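Local atomic coordinates of metagenomic carboxyl esterase MGS0156 (Uncultured organism, PDB entry 5D8M), a protein that probably hydrolyses carboxylic ester bonds, as an esterase of the alpha/beta-hydrolase type that was recovered from an uncultured organism. Residues V164-V169 with A228-F233; G186-S191 with A284-G289. One frame throughout, in Å; residues are numbered along the deposited sequence.

Interaction 1. Residues V164-V169 with A228-F233; sequences VLEALV and AYRLRF
E166 and R230 show how two helices too far apart for close backbone packing can be joined by long side chains: the short axes pass no nearer than 12.4 Å. E166 OE2 receives R230 NH2 at 2.8 Å and R230 NH1 at 3.0 Å, so the guanidinium meets a single carboxylate oxygen end-on, from the side turned away from OE1. Both bonds lie in the guanidinium plane, but the carboxylate is turned 53° from it. Bends at its second and third torsions bring R230 NH2 over one face of the F233 ring, near the rim, the guanidinium edge turned to the ring. E166 CG, 3.9 Å from F233 CE1, shares that face. Helix 159-170, which carries E166, follows strand 151-157, consistent with the helix that follows the nucleophile elbow in alpha/beta hydrolases; its partner is helix 227-236. The apolar packing is tight beyond the ion pair, at the far end of the ring, where V169 CG2 lies 3.6 Å from F233 CZ and L165 offers its backbone oxygen to the ring edge. With CG anti to the backbone N (chi1 172°), F233 sends its ring toward helix 159-170, its CZ end meeting V169 CG2 and its CE2 side L165 CB at 4.2 Å. The solvent side is looser. Exposed Y229 turns a ring edge to E166 OE2, and one water bridges Y229 OH, 2.7 Å away, and E166 OE1.

Interaction 2. Residues G186-S191 with A284-G289; sequences GAIDGS and AIIPGG
A284 O accepts a short hydrogen bond of 2.6 Å from a water, and the same water accepts one from G186 N, joining two irregular loops through a single water between two buried residues. Close by, G186 O lies 3.2 Å from A284 CA in a CA-H...O contact, bent to 135° at the hydrogen; the methyl CB of A284 touches the same oxygen. The direct contact is mostly apolar and is carried by I188. Its CG1 rests on the peptide that links A284 to I285, 3.7 Å from A284 C. The second torsion of I188, -53°, folds the chain back so that CD1 meets I286 CG1 at 3.6 Å, the two isoleucines crossing at about a right angle. The other branch, CG2, makes a looser approach to P287 CD, 4.2 Å. Loop 186-191 follows strand 178-184 and so lies at the carboxyl edge of the parallel sheet, probably the edge that holds the active site, as in alpha/beta hydrolases; A187 shares a backbone hydrogen bond with S158. I188 is presented by a type I turn from A187 to G190, closed by G190 N to A187 O at 2.9 Å, and L234 of helix 227-236 and S183 pack against its side chain. On the other loop, I286 begins a type II turn ending at G289, with G288 at positive phi. The backbone N of I286 is held by S247 OG, while S191 OG caps L193 N at the start of the next helix.

Overall arrangement
Interactions 1 and 2 illustrate how neighbouring contacts in an alpha/beta fold can share one element: their centres are about 10 Å apart, and helix 227-236 serves both. R230, committed to interaction 1 by its head group, lays its aliphatic chain along loop 186-191, with CD 3.5 Å from A187 O. Along the chain the segments alternate, 164-169, 186-191, 228-233, 284-289, so the two long-range closures interlock. Interaction 1 joins helices outside the parallel sheet and is partly buried; interaction 2 lies deeper, about 9 Å from the chain's centre, and joins the loop leaving strand 178-184 to the one entering strand 290-293, with strand 244-248 between them in the sheet.

Interaction 1. Residues V164-V169 with A228-F233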
ATOM      1  N   VAL A 164       0.510  -8.723  -5.492  1.00 11.46           N
ATOM      2  CA  VAL A 164       1.186  -8.375  -6.748  1.00  8.01           C
ATOM      3  C   VAL A 164       2.606  -8.954  -6.813  1.00 11.91           C
ATOM      4  O   VAL A 164       2.996  -9.513  -7.842  1.00 13.94           O
ATOM      5  CB  VAL A 164       1.222  -6.832  -6.960  1.00 10.12           C
ATOM      6  CG1 VAL A 164       2.165  -6.443  -8.100  1.00  8.18           C
ATOM      7  CG2 VAL A 164      -0.187  -6.309  -7.285  1.00  9.65           C
ATOM      8  N   LEU A 165       3.372  -8.863  -5.723  1.00 10.50           N
ATOM      9  CA  LEU A 165       4.726  -9.436  -5.727  1.00 13.08           C
ATOM     10  C   LEU A 165       4.688 -10.950  -5.983  1.00 12.90           C
ATOM     11  O   LEU A 165       5.520 -11.483  -6.721  1.00 13.85           O
ATOM     12  CB  LEU A 165       5.451  -9.151  -4.398  1.00 14.05           C
ATOM     13  CG  LEU A 165       5.817  -7.685  -4.118  1.00 17.42           C
ATOM     14  CD1 LEU A 165       6.722  -7.525  -2.858  1.00 16.04           C
ATOM     15  CD2 LEU A 165       6.458  -7.017  -5.354  1.00 13.15           C
ATOM     16  N   GLU A 166       3.738 -11.647  -5.372  1.00 10.36           N
ATOM     17  CA  GLU A 166       3.634 -13.077  -5.618  1.00 14.41           C
ATOM     18  C   GLU A 166       3.279 -13.342  -7.080  1.00 13.01           C
ATOM     19  O   GLU A 166       3.763 -14.299  -7.675  1.00 15.25           O
ATOM     20  CB  GLU A 166       2.604 -13.722  -4.679  1.00 17.58           C
ATOM     21  CG  GLU A 166       3.045 -13.615  -3.193  1.00 22.35           C
ATOM     22  CD  GLU A 166       2.583 -14.768  -2.288  1.00 26.29           C
ATOM     23  OE1 GLU A 166       1.872 -15.698  -2.748  1.00 29.71           O
ATOM     24  OE2 GLU A 166       2.951 -14.734  -1.093  1.00 25.87           O
ATOM     25  N   ALA A 167       2.443 -12.484  -7.654  1.00 10.93           N
ATOM     26  CA  ALA A 167       2.095 -12.609  -9.072  1.00 12.38           C
ATOM     27  C   ALA A 167       3.340 -12.421  -9.957  1.00 12.10           C
ATOM     28  O   ALA A 167       3.590 -13.196 -10.878  1.00 13.45           O
ATOM     29  CB  ALA A 167       1.008 -11.596  -9.436  1.00 11.09           C
ATOM     30  N   LEU A 168       4.138 -11.404  -9.662  1.00 14.11           N
ATOM     31  CA  LEU A 168       5.341 -11.115 -10.473  1.00 16.59           C
ATOM     32  C   LEU A 168       6.337 -12.264 -10.414  1.00 16.52           C
ATOM     33  O   LEU A 168       6.988 -12.595 -11.386  1.00 14.67           O
ATOM     34  CB  LEU A 168       6.000  -9.814  -9.996  1.00 19.01           C
ATOM     35  CG  LEU A 168       5.131  -8.589 -10.294  1.00 22.82           C
ATOM     36  CD1 LEU A 168       5.751  -7.356  -9.721  1.00 23.05           C
ATOM     37  CD2 LEU A 168       4.991  -8.433 -11.808  1.00 24.72           C
ATOM     38  N   VAL A 169       6.428 -12.890  -9.254  1.00 16.29           N
ATOM     39  CA  VAL A 169       7.287 -14.042  -9.089  1.00 18.27           C
ATOM     40  C   VAL A 169       6.728 -15.282  -9.775  1.00 19.57           C
ATOM     41  O   VAL A 169       7.480 -16.093 -10.306  1.00 22.04           O
ATOM     42  CB  VAL A 169       7.522 -14.337  -7.592  1.00 18.06           C
ATOM     43  CG1 VAL A 169       8.187 -15.696  -7.407  1.00 23.54           C
ATOM     44  CG2 VAL A 169       8.387 -13.234  -6.979  1.00 16.56           C
ATOM     45  N   ALA A 228       6.556 -14.713   9.388  1.00 19.62           N
ATOM     46  CA  ALA A 228       7.369 -15.862   8.999  1.00 20.53           C
ATOM     47  C   ALA A 228       7.168 -16.203   7.511  1.00 22.98           C
ATOM     48  O   ALA A 228       8.116 -16.394   6.760  1.00 19.02           O
ATOM     49  CB  ALA A 228       7.036 -17.059   9.874  1.00 23.35           C
ATOM     50  N   TYR A 229       5.921 -16.235   7.079  1.00 19.47           N
ATOM     51  CA  TYR A 229       5.628 -16.539   5.692  1.00 18.03           C
ATOM     52  C   TYR A 229       6.182 -15.490   4.720  1.00 17.50           C
ATOM     53  O   TYR A 229       6.820 -15.816   3.720  1.00 16.33           O
ATOM     54  CB  TYR A 229       4.126 -16.663   5.521  1.00 24.97           C
ATOM     55  CG  TYR A 229       3.720 -17.190   4.170  1.00 29.78           C
ATOM     56  CD1 TYR A 229       3.672 -18.560   3.928  1.00 37.24           C
ATOM     57  CD2 TYR A 229       3.371 -16.325   3.146  1.00 26.65           C
ATOM     58  CE1 TYR A 229       3.290 -19.050   2.692  1.00 43.72           C
ATOM     59  CE2 TYR A 229       2.988 -16.802   1.917  1.00 34.89           C
ATOM     60  CZ  TYR A 229       2.941 -18.161   1.691  1.00 44.42           C
ATOM     61  OH  TYR A 229       2.557 -18.631   0.453  1.00 50.94           O
ATOM     62  N   ARG A 230       5.919 -14.227   5.019  1.00 17.53           N
ATOM     63  CA  ARG A 230       6.335 -13.122   4.169  1.00 18.11           C
ATOM     64  C   ARG A 230       7.872 -12.959   4.103  1.00 13.87           C
ATOM     65  O   ARG A 230       8.401 -12.663   3.043  1.00 13.59           O
ATOM     66  CB  ARG A 230       5.674 -11.821   4.650  1.00 13.01           C
ATOM     67  CG  ARG A 230       4.141 -11.789   4.442  1.00 13.45           C
ATOM     68  CD  ARG A 230       3.704 -11.052   3.143  1.00 12.87           C
ATOM     69  NE  ARG A 230       4.393 -11.542   1.949  1.00 15.21           N
ATOM     70  CZ  ARG A 230       3.936 -12.495   1.137  1.00 17.27           C
ATOM     71  NH1 ARG A 230       2.747 -13.065   1.343  1.00 17.37           N
ATOM     72  NH2 ARG A 230       4.640 -12.848   0.076  1.00 15.73           N
ATOM     73  N   LEU A 231       8.563 -13.146   5.223  1.00 16.66           N
ATOM     74  CA  LEU A 231      10.034 -13.080   5.243  1.00 20.88           C
ATOM     75  C   LEU A 231      10.650 -14.241   4.461  1.00 20.03           C
ATOM     76  O   LEU A 231      11.634 -14.067   3.752  1.00 20.48           O
ATOM     77  CB  LEU A 231      10.563 -13.092   6.673  1.00 20.32           C
ATOM     78  CG  LEU A 231      10.387 -11.751   7.392  1.00 22.10           C
ATOM     79  CD1 LEU A 231      10.830 -11.863   8.827  1.00 23.77           C
ATOM     80  CD2 LEU A 231      11.146 -10.648   6.673  1.00 20.36           C
ATOM     81  N   ARG A 232      10.052 -15.416   4.593  1.00 16.97           N
ATOM     82  CA  ARG A 232      10.488 -16.591   3.855  1.00 22.84           C
ATOM     83  C   ARG A 232      10.327 -16.398   2.332  1.00 20.38           C
ATOM     84  O   ARG A 232      11.190 -16.808   1.548  1.00 20.96           O
ATOM     85  CB  ARG A 232       9.709 -17.820   4.334  1.00 26.45           C
ATOM     86  CG  ARG A 232       9.702 -18.968   3.355  1.00 31.30           C
ATOM     87  CD  ARG A 232      10.392 -20.164   3.904  1.00 43.23           C
ATOM     88  NE  ARG A 232       9.666 -20.755   5.021  1.00 51.27           N
ATOM     89  CZ  ARG A 232      10.019 -21.901   5.605  1.00 54.97           C
ATOM     90  NH1 ARG A 232      11.079 -22.568   5.170  1.00 56.53           N
ATOM     91  NH2 ARG A 232       9.316 -22.373   6.623  1.00 57.88           N
ATOM     92  N   PHE A 233       9.225 -15.778   1.921  1.00 16.78           N
ATOM     93  CA  PHE A 233       9.013 -15.455   0.513  1.00 16.66           C
ATOM     94  C   PHE A 233      10.154 -14.608  -0.019  1.00 19.96           C
ATOM     95  O   PHE A 233      10.672 -14.878  -1.096  1.00 18.31           O
ATOM     96  CB  PHE A 233       7.699 -14.710   0.312  1.00 15.48           C
ATOM     97  CG  PHE A 233       7.499 -14.184  -1.082  1.00 22.28           C
ATOM     98  CD1 PHE A 233       7.058 -15.016  -2.090  1.00 22.22           C
ATOM     99  CD2 PHE A 233       7.713 -12.840  -1.373  1.00 20.30           C
ATOM    100  CE1 PHE A 233       6.835 -14.524  -3.383  1.00 21.76           C
ATOM    101  CE2 PHE A 233       7.495 -12.353  -2.659  1.00 17.95           C
ATOM    102  CZ  PHE A 233       7.047 -13.188  -3.649  1.00 18.72           C
TER
HETATM  103  O   HOH W   1       0.855 -17.683  -1.349  1.00 41.20           O

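Interaction 2. Residues G186-S191 with A284-G289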
ATOM      1  N   GLY A 186       2.010  -1.121   2.156  1.00 11.56           N
ATOM      2  CA  GLY A 186       1.988  -2.518   1.787  1.00  8.13           C
ATOM      3  C   GLY A 186       2.541  -3.394   2.882  1.00  9.65           C
ATOM      4  O   GLY A 186       3.512  -3.038   3.549  1.00 13.63           O
ATOM      5  N   ALA A 187       1.936  -4.556   3.060  1.00 10.57           N
ATOM      6  CA  ALA A 187       2.333  -5.470   4.131  1.00 13.23           C
ATOM      7  C   ALA A 187       3.494  -6.336   3.679  1.00 10.23           C
ATOM      8  O   ALA A 187       3.392  -7.562   3.666  1.00 11.44           O
ATOM      9  CB  ALA A 187       1.136  -6.352   4.548  1.00 14.26           C
ATOM     10  N   ILE A 188       4.603  -5.703   3.316  1.00 10.06           N
ATOM     11  CA  ILE A 188       5.708  -6.429   2.679  1.00 10.26           C
ATOM     12  C   ILE A 188       6.252  -7.561   3.566  1.00 12.77           C
ATOM     13  O   ILE A 188       6.447  -8.691   3.107  1.00 13.09           O
ATOM     14  CB  ILE A 188       6.850  -5.464   2.301  1.00 11.43           C
ATOM     15  CG1 ILE A 188       6.314  -4.258   1.510  1.00 13.81           C
ATOM     16  CG2 ILE A 188       7.975  -6.212   1.546  1.00  9.40           C
ATOM     17  CD1 ILE A 188       5.454  -4.610   0.282  1.00  9.33           C
ATOM     18  N   ASP A 189       6.491  -7.263   4.845  1.00 10.61           N
ATOM     19  CA  ASP A 189       6.907  -8.281   5.801  1.00 13.12           C
ATOM     20  C   ASP A 189       5.744  -8.843   6.620  1.00 15.24           C
ATOM     21  O   ASP A 189       5.957  -9.456   7.667  1.00 18.85           O
ATOM     22  CB  ASP A 189       7.945  -7.724   6.778  1.00 18.72           C
ATOM     23  CG  ASP A 189       9.243  -7.312   6.108  1.00 21.60           C
ATOM     24  OD1 ASP A 189       9.541  -7.790   4.990  1.00 21.69           O
ATOM     25  OD2 ASP A 189       9.984  -6.526   6.736  1.00 21.77           O
ATOM     26  N   GLY A 190       4.521  -8.642   6.157  1.00 13.17           N
ATOM     27  CA  GLY A 190       3.367  -9.104   6.907  1.00 13.75           C
ATOM     28  C   GLY A 190       3.119  -8.185   8.099  1.00 18.37           C
ATOM     29  O   GLY A 190       3.483  -6.999   8.067  1.00 20.28           O
ATOM     30  N   SER A 191       2.491  -8.721   9.142  1.00 15.97           N
ATOM     31  CA  SER A 191       2.241  -7.967  10.379  1.00 14.47           C
ATOM     32  C   SER A 191       2.195  -8.941  11.535  1.00 17.06           C
ATOM     33  O   SER A 191       1.634 -10.033  11.395  1.00 16.71           O
ATOM     34  CB  SER A 191       0.913  -7.179  10.285  1.00 15.98           C
ATOM     35  OG  SER A 191       0.586  -6.592  11.549  1.00 18.91           O
ATOM     36  N   ALA A 284       7.160  -2.326   5.714  1.00 12.31           N
ATOM     37  CA  ALA A 284       6.320  -1.842   4.626  1.00 13.23           C
ATOM     38  C   ALA A 284       7.139  -1.287   3.478  1.00 13.59           C
ATOM     39  O   ALA A 284       6.645  -0.470   2.670  1.00 12.02           O
ATOM     40  CB  ALA A 284       5.338  -0.761   5.147  1.00 12.55           C
ATOM     41  N   ILE A 285       8.395  -1.719   3.405  1.00 11.77           N
ATOM     42  CA  ILE A 285       9.276  -1.221   2.377  1.00 11.20           C
ATOM     43  C   ILE A 285       9.844  -2.375   1.566  1.00 12.00           C
ATOM     44  O   ILE A 285      10.472  -3.292   2.115  1.00 11.55           O
ATOM     45  CB  ILE A 285      10.400  -0.371   2.998  1.00 13.72           C
ATOM     46  CG1 ILE A 285       9.762   0.842   3.712  1.00 13.01           C
ATOM     47  CG2 ILE A 285      11.388   0.094   1.902  1.00 13.64           C
ATOM     48  CD1 ILE A 285      10.702   1.587   4.645  1.00 14.01           C
ATOM     49  N   ILE A 286       9.614  -2.331   0.258  1.00 11.77           N
ATOM     50  CA  ILE A 286      10.139  -3.350  -0.646  1.00 13.26           C
ATOM     51  C   ILE A 286      11.667  -3.227  -0.770  1.00 16.94           C
ATOM     52  O   ILE A 286      12.177  -2.203  -1.227  1.00 14.72           O
ATOM     53  CB  ILE A 286       9.492  -3.238  -2.049  1.00 11.37           C
ATOM     54  CG1 ILE A 286       7.952  -3.351  -1.944  1.00 10.42           C
ATOM     55  CG2 ILE A 286      10.141  -4.249  -3.023  1.00 12.28           C
ATOM     56  CD1 ILE A 286       7.175  -3.051  -3.300  1.00  8.88           C
ATOM     57  N   PRO A 287      12.404  -4.278  -0.364  1.00 17.61           N
ATOM     58  CA  PRO A 287      13.868  -4.181  -0.416  1.00 20.33           C
ATOM     59  C   PRO A 287      14.363  -4.067  -1.865  1.00 21.15           C
ATOM     60  O   PRO A 287      13.736  -4.630  -2.767  1.00 19.42           O
ATOM     61  CB  PRO A 287      14.344  -5.480   0.261  1.00 22.40           C
ATOM     62  CG  PRO A 287      13.197  -6.431   0.140  1.00 23.88           C
ATOM     63  CD  PRO A 287      11.943  -5.563   0.196  1.00 20.72           C
ATOM     64  N   GLY A 288      15.438  -3.314  -2.075  1.00 20.63           N
ATOM     65  CA  GLY A 288      15.987  -3.088  -3.407  1.00 23.69           C
ATOM     66  C   GLY A 288      15.216  -2.040  -4.204  1.00 25.01           C
ATOM     67  O   GLY A 288      15.566  -1.744  -5.342  1.00 23.93           O
ATOM     68  N   GLY A 289      14.155  -1.489  -3.612  1.00 17.93           N
ATOM     69  CA  GLY A 289      13.368  -0.468  -4.271  1.00 21.14           C
ATOM     70  C   GLY A 289      13.745   0.970  -3.945  1.00 18.70           C
ATOM     71  O   GLY A 289      14.862   1.260  -3.504  1.00 20.81           O
TER
HETATM   72  O   HOH W   2       4.451   0.177   1.439  1.00 10.86           O